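Local coordinates for nitrogenase molybdenum-iron protein beta chain (Clostridium pasteurianum, PDB 4WES) that forms the beta subunit of the molybdenum-iron component of nitrogenase, which reduces dinitrogen to ammonia, and shares the ligation of an [8Fe-7S] cluster with the alpha chain, at residues B[90-94]-B[95-99]; B[116-119]-B[120-123]; B[376-379]-B[380-384]; B[396-399]-B[400-404]. All coordinates share one frame; numbering follows the deposited sequence. Where two conformers were deposited one is given.

Contact 1: residues B[90-94]-B[95-99]; sequences NIFSL and YNPDI
With CG1 set beside the backbone N (chi1 -69°), Ile91 sends its other branch, CG2, onto the ring of Pro97, where it meets CG at 3.6 Å. The two side chains cross at about a right angle. Phe92 meets the same proline, also at about a right angle; Pro97 O lies at the edge of its ring, 3.6 Å from CE1. Leu94 and Tyr95 run alongside each other, and CB of Leu94 stands 3.6 Å from the centroid of the tyrosine ring, over its face, a CH-pi contact. The backbone closes the helix here. Tyr95 N donates to Ile91 O at 2.8 Å, whereas Asn96 N makes weak bonds to Ile91 O and Phe92 O. Asn96 then adopts positive phi (45°), and Pro97, lacking an N-H, cannot carry the helical bonding further. A water oxygen 2.8 Å from Asn96 OD1 donates to it and also to Phe92 O; Lys132 NZ bonds to OD1 too, and to Pro97 O. The Tyr95 hydroxyl bonds to Ile47 O and His447 N of the alpha chain. A short loop leads from helix 81-95 to strand 99-104, with Ile91 and Pro97 against Leu39 of strand 38-43, and Phe92 against Val134 of strand 133-136.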
loop_
_atom_site.group_PDB
_atom_site.type_symbol
_atom_site.label_atom_id
_atom_site.label_comp_id
_atom_site.label_asym_id
_atom_site.label_seq_id
_atom_site.Cartn_x
_atom_site.Cartn_y
_atom_site.Cartn_z
ATOM N N ASN B 90 -13.245 35.711 -26.658
ATOM C CA ASN B 90 -11.877 35.176 -26.624
ATOM C C ASN B 90 -11.844 33.661 -26.545
ATOM O O ASN B 90 -10.963 33.029 -27.179
ATOM C CB ASN B 90 -11.090 35.801 -25.488
ATOM C CG ASN B 90 -10.740 37.237 -25.792
ATOM O OD1 ASN B 90 -10.047 37.512 -26.776
ATOM N ND2 ASN B 90 -11.200 38.178 -24.952
ATOM N N ILE B 91 -12.786 33.065 -25.825
ATOM C CA ILE B 91 -12.797 31.624 -25.678
ATOM C C ILE B 91 -13.058 30.954 -27.020
ATOM O O ILE B 91 -12.342 30.033 -27.432
ATOM C CB ILE B 91 -13.839 31.201 -24.659
ATOM C CG1 ILE B 91 -13.406 31.631 -23.266
ATOM C CG2 ILE B 91 -14.036 29.709 -24.711
ATOM C CD1 ILE B 91 -14.531 31.707 -22.252
ATOM N N PHE B 92 -14.113 31.366 -27.716
ATOM C CA PHE B 92 -14.414 30.664 -28.967
ATOM C C PHE B 92 -13.326 30.901 -30.013
ATOM O O PHE B 92 -12.953 29.975 -30.729
ATOM C CB PHE B 92 -15.790 31.038 -29.521
ATOM C CG PHE B 92 -16.929 30.400 -28.771
ATOM C CD1 PHE B 92 -17.013 29.033 -28.691
ATOM C CD2 PHE B 92 -17.929 31.138 -28.175
ATOM C CE1 PHE B 92 -18.049 28.412 -28.032
ATOM C CE2 PHE B 92 -18.973 30.524 -27.515
ATOM C CZ PHE B 92 -19.041 29.160 -27.436
ATOM N N SER B 93 -12.772 32.119 -30.076
ATOM C CA SER B 93 -11.732 32.425 -31.081
ATOM C C SER B 93 -10.425 31.705 -30.810
ATOM O O SER B 93 -9.830 31.140 -31.735
ATOM C CB SER B 93 -11.499 33.942 -31.165
ATOM O OG SER B 93 -10.984 34.501 -29.932
ATOM N N LEU B 94 -9.950 31.704 -29.562
ATOM C CA LEU B 94 -8.659 31.118 -29.253
ATOM C C LEU B 94 -8.728 29.645 -29.017
ATOM O O LEU B 94 -7.764 28.943 -29.342
ATOM C CB LEU B 94 -8.035 31.768 -28.023
ATOM C CG LEU B 94 -7.542 33.185 -28.144
ATOM C CD1 LEU B 94 -7.009 33.666 -26.793
ATOM C CD2 LEU B 94 -6.450 33.296 -29.201
ATOM N N TYR B 95 -9.784 29.177 -28.338
ATOM C CA TYR B 95 -9.803 27.833 -27.799
ATOM C C TYR B 95 -10.892 26.932 -28.349
ATOM O O TYR B 95 -10.849 25.725 -28.125
ATOM C CB TYR B 95 -9.859 27.914 -26.264
ATOM C CG TYR B 95 -8.702 28.729 -25.682
ATOM C CD1 TYR B 95 -7.388 28.406 -25.986
ATOM C CD2 TYR B 95 -8.942 29.854 -24.913
ATOM C CE1 TYR B 95 -6.329 29.162 -25.506
ATOM C CE2 TYR B 95 -7.881 30.604 -24.399
ATOM C CZ TYR B 95 -6.586 30.259 -24.732
ATOM O OH TYR B 95 -5.526 30.997 -24.240
ATOM N N ASN B 96 -11.878 27.511 -29.035
ATOM C CA ASN B 96 -12.853 26.731 -29.787
ATOM C C ASN B 96 -13.445 25.492 -29.093
ATOM O O ASN B 96 -13.485 24.418 -29.674
ATOM C CB ASN B 96 -12.243 26.305 -31.131
ATOM C CG ASN B 96 -13.282 25.816 -32.100
ATOM O OD1 ASN B 96 -14.420 26.294 -32.115
ATOM N ND2 ASN B 96 -12.890 24.876 -32.926
ATOM N N PRO B 97 -13.957 25.626 -27.840
ATOM C CA PRO B 97 -14.740 24.531 -27.291
ATOM C C PRO B 97 -16.041 24.393 -28.090
ATOM O O PRO B 97 -16.439 25.331 -28.792
ATOM C CB PRO B 97 -15.021 25.003 -25.861
ATOM C CG PRO B 97 -15.095 26.482 -26.002
ATOM C CD PRO B 97 -14.042 26.842 -27.014
ATOM N N ASP B 98 -16.729 23.262 -27.925
ATOM C CA ASP B 98 -18.084 23.116 -28.490
ATOM C C ASP B 98 -19.140 23.706 -27.541
ATOM O O ASP B 98 -20.231 24.093 -27.972
ATOM C CB ASP B 98 -18.390 21.658 -28.804
ATOM C CG ASP B 98 -17.595 21.136 -29.976
ATOM O OD1 ASP B 98 -16.997 21.935 -30.720
ATOM O OD2 ASP B 98 -17.573 19.905 -30.143
ATOM N N ILE B 99 -18.812 23.731 -26.240
ATOM C CA ILE B 99 -19.719 24.198 -25.209
ATOM C C ILE B 99 -18.906 24.859 -24.106
ATOM O O ILE B 99 -17.876 24.343 -23.694
ATOM C CB ILE B 99 -20.614 23.051 -24.685
ATOM C CG1 ILE B 99 -21.585 23.550 -23.628
ATOM C CG2 ILE B 99 -19.807 21.854 -24.195
ATOM C CD1 ILE B 99 -22.672 22.546 -23.283
HETATM O O HOH W 1 -15.554 28.885 -32.363
#

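Contact 2: residues B[116-119]-B[120-123]; sequences PTYI and SQME
Ile119, Ser120 and Gln121 carry this turn of helix 115-125, each meeting the neighbouring turn in its own way. Ser120 bends back on the helix: its OG lies between the backbone N and the carbonyl carbon (chi1 83°), and from there donates to Thr117 O at 3.0 Å. The same oxygen accepts Gln121 N at 2.9 Å, so one carbonyl serves two donors. The hydroxyl comes in from well off the line of the C=O bond, with a C=O...OG angle of 118°, while the amide approaches more nearly end-on, at 158°. The extended chain of Gln121 crosses Thr117 at a slant, bringing NE2 to 3.5 Å from CG2. OE1 of Gln121 bonds to Lys85 of helix 81-95, and OG1 of Thr117 to Asp114 just upstream. Ile119 contributes apolar contact, packing on Val134 and His136 of strand 133-136. In the Met122 conformer given, CE lies 3.9 Å from Ile119 CG1, a contact that the other conformer may not keep. The contact is therefore divided: Ile119 turns to strand 133-136 and Met122 to helix 81-95, while Ser120, exposed at the surface, spends its hydroxyl proton on a carbonyl of its own helix.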
loop_
_atom_site.group_PDB
_atom_site.type_symbol
_atom_site.label_atom_id
_atom_site.label_comp_id
_atom_site.label_asym_id
_atom_site.label_seq_id
_atom_site.Cartn_x
_atom_site.Cartn_y
_atom_site.Cartn_z
ATOM N N PRO B 116 -28.675 34.408 -17.123
ATOM C CA PRO B 116 -29.596 34.236 -18.253
ATOM C C PRO B 116 -29.668 35.458 -19.163
ATOM O O PRO B 116 -29.660 35.313 -20.377
ATOM C CB PRO B 116 -30.924 34.000 -17.569
ATOM C CG PRO B 116 -30.567 33.365 -16.271
ATOM C CD PRO B 116 -29.301 34.053 -15.835
ATOM N N THR B 117 -29.672 36.651 -18.593
ATOM C CA THR B 117 -29.666 37.851 -19.383
ATOM C C THR B 117 -28.367 38.014 -20.169
ATOM O O THR B 117 -28.404 38.327 -21.387
ATOM C CB THR B 117 -29.943 39.093 -18.519
ATOM O OG1 THR B 117 -31.278 39.011 -18.005
ATOM C CG2 THR B 117 -29.777 40.394 -19.324
ATOM N N TYR B 118 -27.209 37.806 -19.538
ATOM C CA TYR B 118 -25.979 37.942 -20.282
ATOM C C TYR B 118 -25.930 36.963 -21.468
ATOM O O TYR B 118 -25.457 37.303 -22.563
ATOM C CB TYR B 118 -24.758 37.738 -19.376
ATOM C CG TYR B 118 -24.651 38.656 -18.169
ATOM C CD1 TYR B 118 -25.291 39.890 -18.124
ATOM C CD2 TYR B 118 -23.869 38.286 -17.085
ATOM C CE1 TYR B 118 -25.178 40.716 -17.008
ATOM C CE2 TYR B 118 -23.750 39.098 -15.979
ATOM C CZ TYR B 118 -24.406 40.303 -15.927
ATOM O OH TYR B 118 -24.245 41.093 -14.796
ATOM N N ILE B 119 -26.385 35.734 -21.236
ATOM C CA ILE B 119 -26.279 34.717 -22.256
ATOM C C ILE B 119 -27.219 35.042 -23.436
ATOM O O ILE B 119 -26.885 34.870 -24.623
ATOM C CB ILE B 119 -26.547 33.315 -21.651
ATOM C CG1 ILE B 119 -25.370 32.928 -20.769
ATOM C CG2 ILE B 119 -26.709 32.283 -22.759
ATOM C CD1 ILE B 119 -25.580 31.668 -19.957
ATOM N N SER B 120 -28.410 35.535 -23.125
ATOM C CA SER B 120 -29.354 35.957 -24.173
ATOM C C SER B 120 -28.773 37.160 -24.965
ATOM O O SER B 120 -28.851 37.220 -26.186
ATOM C CB SER B 120 -30.701 36.221 -23.517
ATOM O OG SER B 120 -30.776 37.495 -22.946
ATOM N N GLN B 121 -28.066 38.050 -24.274
ATOM C CA GLN B 121 -27.423 39.198 -24.914
ATOM C C GLN B 121 -26.262 38.762 -25.803
ATOM O O GLN B 121 -26.056 39.342 -26.867
ATOM C CB GLN B 121 -26.963 40.222 -23.867
ATOM C CG GLN B 121 -28.137 40.918 -23.215
ATOM C CD GLN B 121 -27.766 41.818 -22.067
ATOM O OE1 GLN B 121 -26.697 41.693 -21.472
ATOM N NE2 GLN B 121 -28.680 42.729 -21.729
ATOM N N MET B 122 -25.534 37.719 -25.411
ATOM C CA MET B 122 -24.477 37.246 -26.293
ATOM C C MET B 122 -25.034 36.650 -27.577
ATOM O O MET B 122 -24.473 36.883 -28.646
ATOM C CB MET B 122 -23.564 36.295 -25.559
ATOM C CG MET B 122 -22.826 37.054 -24.482
ATOM S SD MET B 122 -21.639 36.042 -23.639
ATOM C CE MET B 122 -22.645 35.168 -22.445
ATOM N N GLU B 123 -26.127 35.923 -27.465
ATOM C CA GLU B 123 -26.768 35.379 -28.629
ATOM C C GLU B 123 -27.186 36.504 -29.571
ATOM O O GLU B 123 -26.924 36.459 -30.776
ATOM C CB GLU B 123 -27.968 34.546 -28.197
ATOM C CG GLU B 123 -28.703 33.872 -29.355
ATOM C CD GLU B 123 -27.808 32.936 -30.153
ATOM O OE1 GLU B 123 -27.119 32.085 -29.530
ATOM O OE2 GLU B 123 -27.798 33.056 -31.403
#

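Contact 3: residues B[376-379]-B[380-384]; sequences DVHQ and WIKNE
Trp380 lies with one face of its indole over the carbonyl of Asp376, whose O stands 3.2 Å above the ring plane, offset toward the rim. That oxygen also accepts the helical bond from Trp380 N at 3.0 Å, nearly along the C=O axis, so backbone and ring converge on one atom. The far ring of the indole meets Val377, whose CG2 comes within 4.1 Å of CZ3. The other branch of Val377, CG1, is 3.9 Å from Ile381 CD1. At the helix end, Asn383 folds its amide back: ND2 donates to Gln379 O at 2.9 Å, from above the carbonyl plane but with the acceptor in the plane of the asparagine amide; ND2 also bonds to Lys7 O. In the conformer considered, Lys382 places CE over one face of the His378 imidazole, 3.7 Å from its centroid, a CH-pi contact. Glu402 OE1 of helix 396-402 positions the pair, taking His378 NE2 in a hydrogen bond and Lys382 NZ in a salt bridge.

Helix 374-383 belongs to a Rossmann-like alpha/beta domain, linking edge strand 367-370 to strand 388-391 of a five-stranded parallel sheet. Val377 and Trp380 rest on Val342 of strand 337-343. Further out, the N-terminal segment holds Gln379, whose NE2 bonds to Pro6 O and OE1 to Val10 N, while Asp376 forms salt bridges with Arg12 of that segment and Lys369 of strand 367-370.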
loop_
_atom_site.group_PDB
_atom_site.type_symbol
_atom_site.label_atom_id
_atom_site.label_comp_id
_atom_site.label_asym_id
_atom_site.label_seq_id
_atom_site.Cartn_x
_atom_site.Cartn_y
_atom_site.Cartn_z
ATOM N N ASP B 376 -12.195 18.713 14.906
ATOM C CA ASP B 376 -13.112 17.909 15.739
ATOM C C ASP B 376 -12.647 16.469 15.847
ATOM O O ASP B 376 -12.550 15.908 16.943
ATOM C CB ASP B 376 -14.502 17.879 15.128
ATOM C CG ASP B 376 -15.266 19.202 15.224
ATOM O OD1 ASP B 376 -15.233 19.860 16.292
ATOM O OD2 ASP B 376 -15.977 19.514 14.236
ATOM N N VAL B 377 -12.389 15.820 14.695
ATOM C CA VAL B 377 -12.123 14.407 14.751
ATOM C C VAL B 377 -10.825 14.153 15.515
ATOM O O VAL B 377 -10.709 13.163 16.244
ATOM C CB VAL B 377 -12.152 13.761 13.366
ATOM C CG1 VAL B 377 -11.811 12.275 13.468
ATOM C CG2 VAL B 377 -13.541 13.882 12.785
ATOM N N HIS B 378 -9.822 15.004 15.292
ATOM C CA HIS B 378 -8.584 14.836 16.045
ATOM C C HIS B 378 -8.850 14.906 17.551
ATOM O O HIS B 378 -8.350 14.080 18.326
ATOM C CB HIS B 378 -7.544 15.840 15.586
ATOM C CG HIS B 378 -6.187 15.551 16.128
ATOM N ND1 HIS B 378 -5.167 16.457 16.017
ATOM C CD2 HIS B 378 -5.678 14.453 16.748
ATOM C CE1 HIS B 378 -4.085 15.936 16.571
ATOM N NE2 HIS B 378 -4.369 14.706 17.002
ATOM N N GLN B 379 -9.608 15.909 17.977
ATOM C CA GLN B 379 -9.943 16.006 19.408
ATOM C C GLN B 379 -10.620 14.737 19.905
ATOM O O GLN B 379 -10.308 14.242 21.009
ATOM C CB GLN B 379 -10.829 17.205 19.715
ATOM C CG GLN B 379 -10.156 18.541 19.447
ATOM C CD GLN B 379 -10.791 19.648 20.301
ATOM O OE1 GLN B 379 -11.913 20.069 20.062
ATOM N NE2 GLN B 379 -10.080 20.047 21.324
ATOM N N TRP B 380 -11.565 14.204 19.142
ATOM C CA TRP B 380 -12.233 12.980 19.562
ATOM C C TRP B 380 -11.243 11.829 19.714
ATOM O O TRP B 380 -11.327 11.074 20.688
ATOM C CB TRP B 380 -13.333 12.603 18.576
ATOM C CG TRP B 380 -14.375 13.645 18.383
ATOM C CD1 TRP B 380 -14.619 14.770 19.151
ATOM C CD2 TRP B 380 -15.330 13.670 17.339
ATOM N NE1 TRP B 380 -15.660 15.488 18.620
ATOM C CE2 TRP B 380 -16.102 14.835 17.499
ATOM C CE3 TRP B 380 -15.599 12.814 16.267
ATOM C CZ2 TRP B 380 -17.144 15.149 16.635
ATOM C CZ3 TRP B 380 -16.623 13.129 15.414
ATOM C CH2 TRP B 380 -17.384 14.280 15.610
ATOM N N ILE B 381 -10.331 11.707 18.751
ATOM C CA ILE B 381 -9.326 10.651 18.791
ATOM C C ILE B 381 -8.453 10.753 20.027
ATOM O O ILE B 381 -8.084 9.748 20.614
ATOM C CB ILE B 381 -8.510 10.660 17.496
ATOM C CG1 ILE B 381 -9.369 10.129 16.345
ATOM C CG2 ILE B 381 -7.238 9.866 17.624
ATOM C CD1 ILE B 381 -8.792 10.390 14.962
ATOM N N LYS B 382 -8.138 11.987 20.436
ATOM C CA LYS B 382 -7.341 12.153 21.649
ATOM C C LYS B 382 -8.045 11.665 22.916
ATOM O O LYS B 382 -7.387 11.364 23.922
ATOM C CB LYS B 382 -6.952 13.621 21.842
ATOM C CG LYS B 382 -5.970 14.134 20.809
ATOM C CD LYS B 382 -5.727 15.620 20.990
ATOM C CE LYS B 382 -4.640 16.086 20.059
ATOM N NZ LYS B 382 -3.341 15.414 20.367
ATOM N N ASN B 383 -9.374 11.636 22.872
ATOM C CA ASN B 383 -10.161 11.129 23.991
ATOM C C ASN B 383 -10.426 9.642 23.941
ATOM O O ASN B 383 -10.474 9.003 24.991
ATOM C CB ASN B 383 -11.446 11.929 24.112
ATOM C CG ASN B 383 -11.188 13.309 24.673
ATOM O OD1 ASN B 383 -11.193 13.480 25.882
ATOM N ND2 ASN B 383 -10.943 14.279 23.815
ATOM N N GLU B 384 -10.598 9.083 22.747
ATOM C CA GLU B 384 -10.677 7.631 22.589
ATOM C C GLU B 384 -10.116 7.316 21.192
ATOM O O GLU B 384 -10.636 7.803 20.179
ATOM C CB GLU B 384 -12.110 7.109 22.721
ATOM C CG GLU B 384 -12.168 5.599 22.551
ATOM C CD GLU B 384 -13.565 5.020 22.582
ATOM O OE1 GLU B 384 -14.544 5.777 22.865
ATOM O OE2 GLU B 384 -13.705 3.796 22.278
#

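Contact 4: residues B[396-399]-B[400-404]; sequences KFIA and REENI
Glu402 N donates to Ile398 O at 2.8 Å, a nearly straight bond within helix 396-402. Beyond it the chain reverses in a Schellman motif. Asn403 takes up positive phi (59°), and Ile404 N swings back to Ala399 O at 3.0 Å, in the carbonyl plane and on a lone pair. Another bond of the turn, from Asn403 N to Arg400 O, is weak at 3.4 Å. The reversal directs the side chain of Ile404 back toward the helix, where CD1 sits 4.2 Å from Ile398 CG2, and both isoleucines pack on Leu389 of strand 388-391. Ala399 CB lies 3.5 Å from Ile404 O and also packs on Phe406 of strand 406-408. The motif thereby makes the bend of a beta-alpha-beta crossover, leading from the helix into that strand. On another flank, Arg400 holds CG anti to its N (chi1 169°) and runs out fully extended, so that NH1 and NH2 reach Glu446 O and Cys449 O of the second beta subunit. Lys396 pairs with Asp415 and with Glu446 of that subunit. The chemistry thus separates by side: an apolar face closes the helix onto the sheet, cationic side chains meet acceptors across the subunit interface, and the carbonyl of Ala399 at the C-terminal end is satisfied by the returning backbone.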
loop_
_atom_site.group_PDB
_atom_site.type_symbol
_atom_site.label_atom_id
_atom_site.label_comp_id
_atom_site.label_asym_id
_atom_site.label_seq_id
_atom_site.Cartn_x
_atom_site.Cartn_y
_atom_site.Cartn_z
ATOM N N LYS B 396 -3.581 12.872 6.814
ATOM C CA LYS B 396 -2.231 12.370 7.045
ATOM C C LYS B 396 -1.582 12.954 8.278
ATOM O O LYS B 396 -0.714 12.334 8.897
ATOM C CB LYS B 396 -1.309 12.637 5.779
ATOM C CG LYS B 396 -0.975 14.087 5.544
ATOM C CD LYS B 396 -0.429 14.505 4.141
ATOM C CE LYS B 396 0.913 14.037 3.870
ATOM N NZ LYS B 396 1.292 14.184 2.475
ATOM N N PHE B 397 -1.947 14.185 8.619
ATOM C CA PHE B 397 -1.366 14.857 9.802
ATOM C C PHE B 397 -1.835 14.187 11.068
ATOM O O PHE B 397 -1.040 14.003 12.003
ATOM C CB PHE B 397 -1.767 16.344 9.818
ATOM C CG PHE B 397 -1.182 17.165 8.709
ATOM C CD1 PHE B 397 -1.833 17.284 7.482
ATOM C CD2 PHE B 397 -0.017 17.890 8.890
ATOM C CE1 PHE B 397 -1.310 18.057 6.488
ATOM C CE2 PHE B 397 0.511 18.673 7.909
ATOM C CZ PHE B 397 -0.142 18.764 6.690
ATOM N N ILE B 398 -3.100 13.817 11.141
ATOM C CA ILE B 398 -3.628 13.063 12.273
ATOM C C ILE B 398 -3.037 11.663 12.313
ATOM O O ILE B 398 -2.654 11.164 13.373
ATOM C CB ILE B 398 -5.160 13.013 12.218
ATOM C CG1 ILE B 398 -5.793 14.386 12.250
ATOM C CG2 ILE B 398 -5.733 12.167 13.324
ATOM C CD1 ILE B 398 -7.274 14.400 11.973
ATOM N N ALA B 399 -2.924 11.020 11.154
ATOM C CA ALA B 399 -2.390 9.670 11.091
ATOM C C ALA B 399 -0.973 9.630 11.635
ATOM O O ALA B 399 -0.608 8.691 12.355
ATOM C CB ALA B 399 -2.426 9.148 9.656
ATOM N N ARG B 400 -0.170 10.622 11.275
ATOM C CA ARG B 400 1.197 10.641 11.785
ATOM C C ARG B 400 1.219 10.980 13.279
ATOM O O ARG B 400 1.895 10.326 14.070
ATOM C CB ARG B 400 2.056 11.643 10.997
ATOM C CG ARG B 400 3.388 11.860 11.685
ATOM C CD ARG B 400 4.446 12.369 10.779
ATOM N NE ARG B 400 5.585 12.828 11.550
ATOM C CZ ARG B 400 6.782 13.068 11.050
ATOM N NH1 ARG B 400 7.066 12.835 9.784
ATOM N NH2 ARG B 400 7.718 13.565 11.842
ATOM N N GLU B 401 0.511 12.032 13.686
ATOM C CA GLU B 401 0.549 12.457 15.095
ATOM C C GLU B 401 0.060 11.349 16.009
ATOM O O GLU B 401 0.635 11.177 17.094
ATOM C CB GLU B 401 -0.292 13.712 15.270
ATOM C CG GLU B 401 -0.482 14.163 16.709
ATOM C CD GLU B 401 0.774 14.545 17.445
ATOM O OE1 GLU B 401 1.894 14.534 16.859
ATOM O OE2 GLU B 401 0.634 14.894 18.654
ATOM N N GLU B 402 -0.993 10.647 15.627
ATOM C CA GLU B 402 -1.618 9.654 16.482
ATOM C C GLU B 402 -1.223 8.222 16.161
ATOM O O GLU B 402 -1.666 7.302 16.854
ATOM C CB GLU B 402 -3.135 9.835 16.421
ATOM C CG GLU B 402 -3.614 11.225 16.862
ATOM C CD GLU B 402 -3.318 11.573 18.299
ATOM O OE1 GLU B 402 -3.131 12.778 18.585
ATOM O OE2 GLU B 402 -3.276 10.657 19.163
ATOM N N ASN B 403 -0.404 8.036 15.123
ATOM C CA ASN B 403 0.061 6.711 14.732
ATOM C C ASN B 403 -1.089 5.788 14.387
ATOM O O ASN B 403 -1.230 4.704 14.929
ATOM C CB ASN B 403 0.986 6.122 15.791
ATOM C CG ASN B 403 1.729 4.893 15.305
ATOM O OD1 ASN B 403 1.813 4.611 14.113
ATOM N ND2 ASN B 403 2.295 4.144 16.234
ATOM N N ILE B 404 -1.910 6.204 13.410
ATOM C CA ILE B 404 -3.088 5.454 12.983
ATOM C C ILE B 404 -2.900 4.988 11.545
ATOM O O ILE B 404 -2.600 5.806 10.663
ATOM C CB ILE B 404 -4.369 6.330 13.033
ATOM C CG1 ILE B 404 -4.576 6.980 14.387
ATOM C CG2 ILE B 404 -5.589 5.497 12.679
ATOM C CD1 ILE B 404 -5.583 8.092 14.372
#

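How the contacts relate
The four contacts form two well-separated pairs; contact 3 lies on the opposite side of the chain's centre from contacts 1 and 2. Contacts 1 and 2 lie with centres about 17 Å apart and do not touch, though helix 115-125 packs on helix 81-95 through Met122 and Val88. Contacts 3 and 4, centres about 12 Å apart, meet directly: Glu402 OE1 lies 2.8 Å from His378 NE2, probably a hydrogen bond, and 3.2 Å from Lys382 NZ, a salt bridge, while Ile381 packs on Ile398. Contacts 1 and 3 are about 50 Å apart between centres. All four are away from the [8Fe-7S] cluster, although contact 1 feeds strand 99-104, which leads directly to the cluster ligand Cys106.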